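Local coordinates for glutathione S-transferase (Burkholderia glumae, PDB 4ISD), which binds glutathione and probably catalyses its conjugation to electrophilic substrates, at residues A[8-13]-A[22-27]; A[98-103]-A[161-166]; A[175-180]-A[192-197]. All blocks are in the same frame, centred on the assembly; numbering follows the deposited sequence.

Contact 1: residues A[8-13]-A[22-27]; sequences ITLYVG and MSAFVV
The two methyls of L10 part to meet two consecutive residues of helix 19-31: CD1 goes to A24 and CD2 to F25. L10 CD1 lies 3.9 Å from A24 CB, a simple methyl-to-methyl touch. On the other branch, L10 CD2 rests against the base of the phenylalanine, at 3.9 Å from F25 CB and at the same distance from F25 CA. Relative to the aromatic ring, this methyl lies at the edge, near the ring plane, and the two side chains cross at about a right angle.

The CA-CB bond of L10 points toward the helix, and with CG anti to the backbone N (chi1 -174°) the two methyls come within touching distance of A24 and F25. The backbones themselves stay well apart, with L10 CA 7.6 Å from F25 CA, so one leucine spans most of the gap and the contact is apolar throughout. F25 also has CG anti to its N (chi1 178°), and its ring makes edge-to-face stacks with F35 and W207. Those two aromatic rings probably limit how the ring turns, and so help set the surface against which L10 CD2 packs.

This is the first strand-helix interface of the thioredoxin-like N-terminal domain, within the beta-alpha-beta unit of strand 8-13, helix 19-31 and strand 36-40. The connection between the segments carries S18 and F20 of the glutathione pocket, and the side chain of A24 is about 8 Å from a bound glutathione. Strand 8-13 pairs in parallel with 36-40 and antiparallel with 63-66, while M22 and V26 of helix 19-31 pack on helices 168-177 and 202-212, S23 and V27 touch I168, and S23 OG hydrogen-bonds D172 OD1.

Contact 2: residues A[98-103]-A[161-166]; sequences RETRAL and GVFGDW
T100 meets F163 through its methyl, with CG2 3.6 Å from F163 CB and equally near F163 CG, so it covers the root of the aromatic side chain; the two side chains slide past each other in opposite directions. OG1 of the threonine lies beside the backbone N (chi1 -52°), which puts CG2 anti to it, and OG1 forms a hydrogen bond with D97 OD2.

The next two residues serve another interface. R101 makes a salt bridge through NH1 with E83 of the second subunit, and A102 packs on Y80 of that subunit.

One helical turn after T100, L103 meets the far end of the ring: its CB is 3.6 Å from F163 CE1 and as close to F163 CZ, approaching obliquely. L103 also packs on F69 of the second subunit, so it lies between the dimer partner and the 161-166 loop. The phenylalanine is presented by a tight turn in which G161 N donates to G164 O at 2.7 Å, and V162 CG2 lies above one face of its ring, offset toward the rim.

Helix 98-113 thus joins the C-terminal domain's own loop to the neighbouring subunit. Its contact with F163 is apolar and probably owes its stability to dispersion and partial exclusion of water; the T100 hydroxyl and the R101 charge are engaged elsewhere.

Contact 3: residues A[175-180]-A[192-197]; sequences LMLNRL and LRYVER
Within the all-helical C-terminal domain of the glutathione S-transferase fold, this contact is where residues 175-180, helical and then 3-10, pack against helix 189-199. L177 and V195 face each other at the centre, their CA atoms 7.2 Å apart. L177 CB is 3.9 Å from V195 CG2, while its CD1 extends onward to Y194 and lies 3.8 Å from both Y194 CD2 and Y194 CE2. That methyl meets the tyrosine ring obliquely, and the leucine and tyrosine side chains cross at about a right angle. V195 has CG1 anti to its backbone N (chi1 175°), which splits its methyls between two partners: CG2 goes to the leucine and CG1 to N178.

L177 is buried further by L147 and A151 of helix 139-154 and by I155, making it a shared apolar contact of three helices. With CG anti to the backbone N, the Y194 ring comes up to L177 CD1, and it also touches I155 and V162; its OH finishes in a hydrogen bond with D170 OD1. The same carboxylate oxygen accepts from the backbone N of V162, so D170 links the tyrosine to the 161-166 loop as well as to its own helix.

On the outer side of the contact R193 forms a salt bridge with D157, and R197 NH1 donates to the carbonyl O of Y160, tying helix 189-199 to the loop before helix 168-177. At the exposed margin lies N178. Its OD1 accepts a hydrogen bond from W199 NE1 and also touches V195 CG1 at 3.7 Å, a van der Waals contact beside the polar bond.

How the contacts relate
Contact 1 comes first along the chain and belongs to the thioredoxin-like N-terminal domain; contacts 2 and 3 follow in series within the helical C-terminal domain, on the other side of the chain's centre. Centre to centre, contact 1 is about 22 Å from contact 2 and 21 Å from contact 3, which lie about 18 Å from each other. Helix 19-31 connects all three, since V26 packs on W166 of the 161-166 loop and M22 on L175. Contacts 2 and 3 meet where V162 rests on Y194. In these contacts helix 19-31 is the N-terminal element that meets the C-terminal bundle, both domains contribute to the glutathione pocket, and at 98-103 the bundle reaches the second subunit.

Contact 1: residues A[8-13]-A[22-27]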
loop_
_atom_site.group_PDB
_atom_site.type_symbol
_atom_site.label_atom_id
_atom_site.label_comp_id
_atom_site.label_asym_id
_atom_site.label_seq_id
_atom_site.Cartn_x
_atom_site.Cartn_y
_atom_site.Cartn_z
ATOM N N ILE A 8 21.112 9.865 4.671
ATOM C CA ILE A 8 19.804 9.252 4.863
ATOM C C ILE A 8 19.363 9.416 6.319
ATOM O O ILE A 8 20.153 9.221 7.242
ATOM C CB ILE A 8 19.810 7.753 4.441
ATOM C CG1 ILE A 8 20.102 7.614 2.940
ATOM C CG2 ILE A 8 18.492 7.076 4.785
ATOM C CD1 ILE A 8 20.227 6.171 2.442
ATOM N N THR A 9 18.108 9.811 6.520
ATOM C CA THR A 9 17.554 9.931 7.864
ATOM C C THR A 9 16.249 9.160 7.949
ATOM O O THR A 9 15.486 9.096 6.984
ATOM C CB THR A 9 17.290 11.398 8.256
ATOM O OG1 THR A 9 18.506 12.155 8.165
ATOM C CG2 THR A 9 16.763 11.479 9.681
ATOM N N LEU A 10 15.994 8.559 9.102
ATOM C CA LEU A 10 14.753 7.824 9.302
ATOM C C LEU A 10 14.032 8.369 10.532
ATOM O O LEU A 10 14.628 8.533 11.602
ATOM C CB LEU A 10 15.034 6.319 9.414
ATOM C CG LEU A 10 13.858 5.346 9.479
ATOM C CD1 LEU A 10 13.222 5.160 8.114
ATOM C CD2 LEU A 10 14.301 4.001 10.054
ATOM N N TYR A 11 12.757 8.691 10.344
ATOM C CA TYR A 11 11.889 9.194 11.401
ATOM C C TYR A 11 11.060 8.019 11.886
ATOM O O TYR A 11 10.411 7.331 11.090
ATOM C CB TYR A 11 10.975 10.333 10.873
ATOM C CG TYR A 11 11.745 11.590 10.509
ATOM C CD1 TYR A 11 12.385 11.703 9.272
ATOM C CD2 TYR A 11 11.864 12.646 11.411
ATOM C CE1 TYR A 11 13.124 12.829 8.940
ATOM C CE2 TYR A 11 12.598 13.781 11.088
ATOM C CZ TYR A 11 13.226 13.869 9.847
ATOM O OH TYR A 11 13.966 14.992 9.511
ATOM N N VAL A 12 11.099 7.771 13.186
ATOM C CA VAL A 12 10.362 6.653 13.771
ATOM C C VAL A 12 9.654 7.163 15.017
ATOM O O VAL A 12 9.937 8.271 15.474
ATOM C CB VAL A 12 11.305 5.444 14.123
ATOM C CG1 VAL A 12 11.959 4.876 12.861
ATOM C CG2 VAL A 12 12.375 5.851 15.129
ATOM N N GLY A 13 8.730 6.372 15.559
ATOM C CA GLY A 13 8.107 6.713 16.824
ATOM C C GLY A 13 9.147 6.590 17.924
ATOM O O GLY A 13 9.996 5.698 17.870
ATOM N N MET A 22 9.752 -0.323 11.894
ATOM C CA MET A 22 10.688 -1.435 11.894
ATOM C C MET A 22 10.931 -1.954 10.481
ATOM O O MET A 22 12.059 -2.307 10.106
ATOM C CB MET A 22 10.155 -2.548 12.777
ATOM C CG MET A 22 11.010 -3.780 12.784
ATOM S SD MET A 22 10.393 -4.946 13.998
ATOM C CE MET A 22 10.811 -6.443 13.131
ATOM N N SER A 23 9.868 -1.969 9.691
ATOM C CA SER A 23 9.946 -2.425 8.312
ATOM C C SER A 23 10.924 -1.605 7.472
ATOM O O SER A 23 11.735 -2.167 6.730
ATOM C CB SER A 23 8.564 -2.377 7.675
ATOM O OG SER A 23 8.610 -2.980 6.395
ATOM N N ALA A 24 10.844 -0.279 7.588
ATOM C CA ALA A 24 11.720 0.599 6.807
ATOM C C ALA A 24 13.159 0.467 7.290
ATOM O O ALA A 24 14.103 0.419 6.489
ATOM C CB ALA A 24 11.252 2.070 6.880
ATOM N N PHE A 25 13.316 0.429 8.607
ATOM C CA PHE A 25 14.614 0.227 9.214
ATOM C C PHE A 25 15.223 -1.061 8.663
ATOM O O PHE A 25 16.429 -1.121 8.396
ATOM C CB PHE A 25 14.473 0.160 10.743
ATOM C CG PHE A 25 15.772 -0.089 11.475
ATOM C CD1 PHE A 25 16.355 -1.356 11.486
ATOM C CD2 PHE A 25 16.394 0.935 12.175
ATOM C CE1 PHE A 25 17.558 -1.597 12.169
ATOM C CE2 PHE A 25 17.583 0.712 12.862
ATOM C CZ PHE A 25 18.172 -0.567 12.862
ATOM N N VAL A 26 14.404 -2.097 8.495
ATOM C CA VAL A 26 14.951 -3.385 8.058
ATOM C C VAL A 26 15.440 -3.304 6.619
ATOM O O VAL A 26 16.459 -3.904 6.271
ATOM C CB VAL A 26 13.966 -4.567 8.271
ATOM C CG1 VAL A 26 14.367 -5.770 7.428
ATOM C CG2 VAL A 26 13.893 -4.937 9.760
ATOM N N VAL A 27 14.741 -2.525 5.792
ATOM C CA VAL A 27 15.154 -2.368 4.397
ATOM C C VAL A 27 16.545 -1.746 4.303
ATOM O O VAL A 27 17.426 -2.267 3.604
ATOM C CB VAL A 27 14.133 -1.551 3.591
ATOM C CG1 VAL A 27 14.621 -1.329 2.173
ATOM C CG2 VAL A 27 12.809 -2.268 3.572
#

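Contact 2: residues A[98-103]-A[161-166]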
loop_
_atom_site.group_PDB
_atom_site.type_symbol
_atom_site.label_atom_id
_atom_site.label_comp_id
_atom_site.label_asym_id
_atom_site.label_seq_id
_atom_site.Cartn_x
_atom_site.Cartn_y
_atom_site.Cartn_z
ATOM N N ARG A 98 8.784 -11.303 -11.596
ATOM C CA ARG A 98 7.692 -10.356 -11.787
ATOM C C ARG A 98 6.404 -10.764 -11.076
ATOM O O ARG A 98 5.839 -9.966 -10.320
ATOM C CB ARG A 98 7.441 -10.133 -13.274
ATOM C CG ARG A 98 6.215 -9.331 -13.590
ATOM C CD ARG A 98 5.853 -9.509 -15.055
ATOM N NE ARG A 98 6.733 -8.767 -15.950
ATOM C CZ ARG A 98 6.736 -8.914 -17.270
ATOM N NH1 ARG A 98 5.928 -9.801 -17.837
ATOM N NH2 ARG A 98 7.553 -8.193 -18.028
ATOM N N GLU A 99 5.950 -11.996 -11.307
ATOM C CA GLU A 99 4.789 -12.519 -10.587
ATOM C C GLU A 99 5.018 -12.553 -9.078
ATOM O O GLU A 99 4.115 -12.256 -8.289
ATOM C CB GLU A 99 4.421 -13.915 -11.084
ATOM C CG GLU A 99 3.795 -13.926 -12.466
ATOM C CD GLU A 99 3.260 -15.291 -12.852
ATOM O OE1 GLU A 99 3.400 -16.238 -12.045
ATOM O OE2 GLU A 99 2.698 -15.415 -13.962
ATOM N N THR A 100 6.229 -12.903 -8.670
ATOM C CA THR A 100 6.497 -13.033 -7.248
ATOM C C THR A 100 6.589 -11.648 -6.625
ATOM O O THR A 100 6.194 -11.448 -5.480
ATOM C CB THR A 100 7.764 -13.884 -6.962
ATOM O OG1 THR A 100 7.670 -15.137 -7.656
ATOM C CG2 THR A 100 7.889 -14.160 -5.472
ATOM N N ARG A 101 7.114 -10.691 -7.379
ATOM C CA ARG A 101 7.153 -9.311 -6.912
ATOM C C ARG A 101 5.725 -8.808 -6.666
ATOM O O ARG A 101 5.439 -8.186 -5.639
ATOM C CB ARG A 101 7.858 -8.418 -7.934
ATOM C CG ARG A 101 8.051 -6.983 -7.477
ATOM C CD ARG A 101 8.664 -6.147 -8.586
ATOM N NE ARG A 101 9.838 -6.789 -9.167
ATOM C CZ ARG A 101 9.925 -7.189 -10.431
ATOM N NH1 ARG A 101 8.908 -7.014 -11.269
ATOM N NH2 ARG A 101 11.041 -7.759 -10.861
ATOM N N ALA A 102 4.823 -9.109 -7.595
ATOM C CA ALA A 102 3.433 -8.677 -7.446
ATOM C C ALA A 102 2.790 -9.284 -6.186
ATOM O O ALA A 102 1.948 -8.644 -5.533
ATOM C CB ALA A 102 2.607 -8.982 -8.723
ATOM N N LEU A 103 3.207 -10.500 -5.829
ATOM C CA LEU A 103 2.646 -11.157 -4.650
ATOM C C LEU A 103 3.150 -10.539 -3.338
ATOM O O LEU A 103 2.408 -10.459 -2.339
ATOM C CB LEU A 103 2.917 -12.662 -4.681
ATOM C CG LEU A 103 2.206 -13.375 -5.825
ATOM C CD1 LEU A 103 2.412 -14.862 -5.760
ATOM C CD2 LEU A 103 0.720 -13.031 -5.811
ATOM N N GLY A 161 11.458 -17.812 3.442
ATOM C CA GLY A 161 10.420 -16.794 3.397
ATOM C C GLY A 161 9.188 -17.394 2.740
ATOM O O GLY A 161 9.222 -18.547 2.298
ATOM N N VAL A 162 8.097 -16.634 2.689
ATOM C CA VAL A 162 6.875 -17.101 2.033
ATOM C C VAL A 162 7.106 -17.372 0.542
ATOM O O VAL A 162 6.419 -18.197 -0.070
ATOM C CB VAL A 162 5.669 -16.099 2.203
ATOM C CG1 VAL A 162 5.166 -16.071 3.647
ATOM C CG2 VAL A 162 6.043 -14.706 1.742
ATOM N N PHE A 163 8.070 -16.678 -0.050
ATOM C CA PHE A 163 8.333 -16.877 -1.467
ATOM C C PHE A 163 9.640 -17.649 -1.711
ATOM O O PHE A 163 10.000 -17.943 -2.848
ATOM C CB PHE A 163 8.304 -15.532 -2.215
ATOM C CG PHE A 163 7.037 -14.751 -1.997
ATOM C CD1 PHE A 163 5.809 -15.272 -2.394
ATOM C CD2 PHE A 163 7.067 -13.499 -1.391
ATOM C CE1 PHE A 163 4.632 -14.567 -2.187
ATOM C CE2 PHE A 163 5.882 -12.779 -1.179
ATOM C CZ PHE A 163 4.670 -13.315 -1.580
ATOM N N GLY A 164 10.328 -18.003 -0.631
ATOM C CA GLY A 164 11.613 -18.673 -0.723
ATOM C C GLY A 164 12.663 -17.760 -0.127
ATOM O O GLY A 164 12.763 -17.646 1.097
ATOM N N ASP A 165 13.424 -17.082 -0.985
ATOM C CA ASP A 165 14.345 -16.053 -0.513
ATOM C C ASP A 165 13.598 -14.989 0.287
ATOM O O ASP A 165 12.434 -14.656 -0.011
ATOM C CB ASP A 165 15.096 -15.406 -1.680
ATOM C CG ASP A 165 16.176 -16.311 -2.258
ATOM O OD1 ASP A 165 16.728 -17.157 -1.515
ATOM O OD2 ASP A 165 16.474 -16.173 -3.457
ATOM N N TRP A 166 14.255 -14.472 1.317
ATOM C CA TRP A 166 13.669 -13.414 2.126
ATOM C C TRP A 166 13.316 -12.204 1.267
ATOM O O TRP A 166 14.039 -11.864 0.330
ATOM C CB TRP A 166 14.634 -12.991 3.230
ATOM C CG TRP A 166 14.153 -11.814 4.024
ATOM C CD1 TRP A 166 13.396 -11.844 5.159
ATOM C CD2 TRP A 166 14.405 -10.430 3.753
ATOM N NE1 TRP A 166 13.155 -10.561 5.613
ATOM C CE2 TRP A 166 13.765 -9.681 4.763
ATOM C CE3 TRP A 166 15.103 -9.758 2.747
ATOM C CZ2 TRP A 166 13.811 -8.299 4.800
ATOM C CZ3 TRP A 166 15.141 -8.382 2.784
ATOM C CH2 TRP A 166 14.494 -7.667 3.799
#

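Contact 3: residues A[175-180]-A[192-197]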
loop_
_atom_site.group_PDB
_atom_site.type_symbol
_atom_site.label_atom_id
_atom_site.label_comp_id
_atom_site.label_asym_id
_atom_site.label_seq_id
_atom_site.Cartn_x
_atom_site.Cartn_y
_atom_site.Cartn_z
ATOM N N LEU A 175 5.741 -9.845 11.717
ATOM C CA LEU A 175 5.188 -8.894 12.690
ATOM C C LEU A 175 3.686 -9.066 12.849
ATOM O O LEU A 175 3.193 -9.184 13.971
ATOM C CB LEU A 175 5.519 -7.446 12.327
ATOM C CG LEU A 175 7.029 -7.246 12.209
ATOM C CD1 LEU A 175 7.421 -5.779 12.045
ATOM C CD2 LEU A 175 7.716 -7.874 13.404
ATOM N N MET A 176 2.965 -9.110 11.726
ATOM C CA MET A 176 1.500 -9.216 11.766
ATOM C C MET A 176 1.064 -10.526 12.391
ATOM O O MET A 176 0.123 -10.544 13.185
ATOM C CB MET A 176 0.897 -9.072 10.365
ATOM C CG MET A 176 -0.637 -9.114 10.301
ATOM S SD MET A 176 -1.548 -7.719 11.048
ATOM C CE MET A 176 -0.448 -6.344 10.740
ATOM N N LEU A 177 1.766 -11.620 12.069
ATOM C CA LEU A 177 1.405 -12.931 12.615
ATOM C C LEU A 177 1.443 -12.996 14.141
ATOM O O LEU A 177 0.900 -13.921 14.729
ATOM C CB LEU A 177 2.249 -14.059 12.010
ATOM C CG LEU A 177 1.983 -14.346 10.528
ATOM C CD1 LEU A 177 3.029 -15.303 9.972
ATOM C CD2 LEU A 177 0.563 -14.876 10.305
ATOM N N ASN A 178 2.057 -12.008 14.787
ATOM C CA ASN A 178 2.099 -12.001 16.248
ATOM C C ASN A 178 0.742 -11.691 16.878
ATOM O O ASN A 178 0.588 -11.753 18.099
ATOM C CB ASN A 178 3.196 -11.065 16.772
ATOM C CG ASN A 178 4.579 -11.724 16.763
ATOM O OD1 ASN A 178 5.407 -11.481 15.870
ATOM N ND2 ASN A 178 4.829 -12.575 17.759
ATOM N N ARG A 179 -0.241 -11.373 16.039
ATOM C CA ARG A 179 -1.593 -11.079 16.505
ATOM C C ARG A 179 -2.389 -12.359 16.674
ATOM O O ARG A 179 -3.507 -12.344 17.208
ATOM C CB ARG A 179 -2.326 -10.173 15.518
ATOM C CG ARG A 179 -1.672 -8.832 15.287
ATOM C CD ARG A 179 -1.780 -7.932 16.497
ATOM N NE ARG A 179 -1.397 -6.569 16.147
ATOM C CZ ARG A 179 -1.667 -5.501 16.888
ATOM N NH1 ARG A 179 -1.284 -4.295 16.485
ATOM N NH2 ARG A 179 -2.328 -5.641 18.030
ATOM N N LEU A 180 -1.820 -13.464 16.199
ATOM C CA LEU A 180 -2.480 -14.758 16.312
ATOM C C LEU A 180 -2.600 -15.148 17.782
ATOM O O LEU A 180 -3.513 -15.880 18.178
ATOM C CB LEU A 180 -1.719 -15.821 15.519
ATOM C CG LEU A 180 -1.857 -15.708 13.998
ATOM C CD1 LEU A 180 -1.115 -16.853 13.319
ATOM C CD2 LEU A 180 -3.326 -15.714 13.609
ATOM N N LEU A 192 4.803 -20.635 13.801
ATOM C CA LEU A 192 5.614 -20.232 14.944
ATOM C C LEU A 192 7.085 -20.185 14.546
ATOM O O LEU A 192 7.804 -19.248 14.904
ATOM C CB LEU A 192 5.432 -21.211 16.104
ATOM C CG LEU A 192 4.037 -21.211 16.734
ATOM C CD1 LEU A 192 3.994 -22.181 17.912
ATOM C CD2 LEU A 192 3.593 -19.788 17.141
ATOM N N ARG A 193 7.522 -21.193 13.791
ATOM C CA ARG A 193 8.916 -21.284 13.368
ATOM C C ARG A 193 9.282 -20.141 12.427
ATOM O O ARG A 193 10.296 -19.472 12.612
ATOM C CB ARG A 193 9.191 -22.640 12.714
ATOM C CG ARG A 193 9.318 -23.788 13.726
ATOM C CD ARG A 193 9.788 -25.080 13.072
ATOM N NE ARG A 193 8.703 -25.796 12.403
ATOM C CZ ARG A 193 7.882 -26.649 13.017
ATOM N NH1 ARG A 193 8.012 -26.875 14.319
ATOM N NH2 ARG A 193 6.933 -27.279 12.338
ATOM N N TYR A 194 8.431 -19.923 11.432
ATOM C CA TYR A 194 8.548 -18.802 10.516
ATOM C C TYR A 194 8.731 -17.479 11.269
ATOM O O TYR A 194 9.704 -16.743 11.032
ATOM C CB TYR A 194 7.309 -18.748 9.628
ATOM C CG TYR A 194 7.237 -17.539 8.738
ATOM C CD1 TYR A 194 7.839 -17.538 7.488
ATOM C CD2 TYR A 194 6.540 -16.404 9.133
ATOM C CE1 TYR A 194 7.770 -16.435 6.664
ATOM C CE2 TYR A 194 6.458 -15.293 8.317
ATOM C CZ TYR A 194 7.077 -15.314 7.082
ATOM O OH TYR A 194 7.002 -14.212 6.263
ATOM N N VAL A 195 7.816 -17.183 12.186
ATOM C CA VAL A 195 7.921 -15.963 12.973
ATOM C C VAL A 195 9.276 -15.890 13.692
ATOM O O VAL A 195 9.929 -14.842 13.724
ATOM C CB VAL A 195 6.793 -15.888 14.000
ATOM C CG1 VAL A 195 6.973 -14.669 14.894
ATOM C CG2 VAL A 195 5.434 -15.872 13.298
ATOM N N GLU A 196 9.707 -17.019 14.249
ATOM C CA GLU A 196 10.948 -17.072 15.013
ATOM C C GLU A 196 12.137 -16.812 14.091
ATOM O O GLU A 196 13.010 -15.986 14.394
ATOM C CB GLU A 196 11.088 -18.427 15.704
ATOM C CG GLU A 196 12.215 -18.485 16.744
ATOM C CD GLU A 196 12.393 -19.858 17.363
ATOM O OE1 GLU A 196 11.480 -20.704 17.248
ATOM O OE2 GLU A 196 13.456 -20.092 17.976
ATOM N N ARG A 197 12.150 -17.528 12.972
ATOM C CA ARG A 197 13.119 -17.387 11.887
ATOM C C ARG A 197 13.288 -15.908 11.509
ATOM O O ARG A 197 14.408 -15.367 11.507
ATOM C CB ARG A 197 12.515 -18.122 10.693
ATOM C CG ARG A 197 13.439 -18.855 9.777
ATOM C CD ARG A 197 12.591 -19.447 8.623
ATOM N NE ARG A 197 11.584 -20.398 9.096
ATOM C CZ ARG A 197 10.550 -20.837 8.378
ATOM N NH1 ARG A 197 10.350 -20.388 7.145
ATOM N NH2 ARG A 197 9.695 -21.717 8.905
#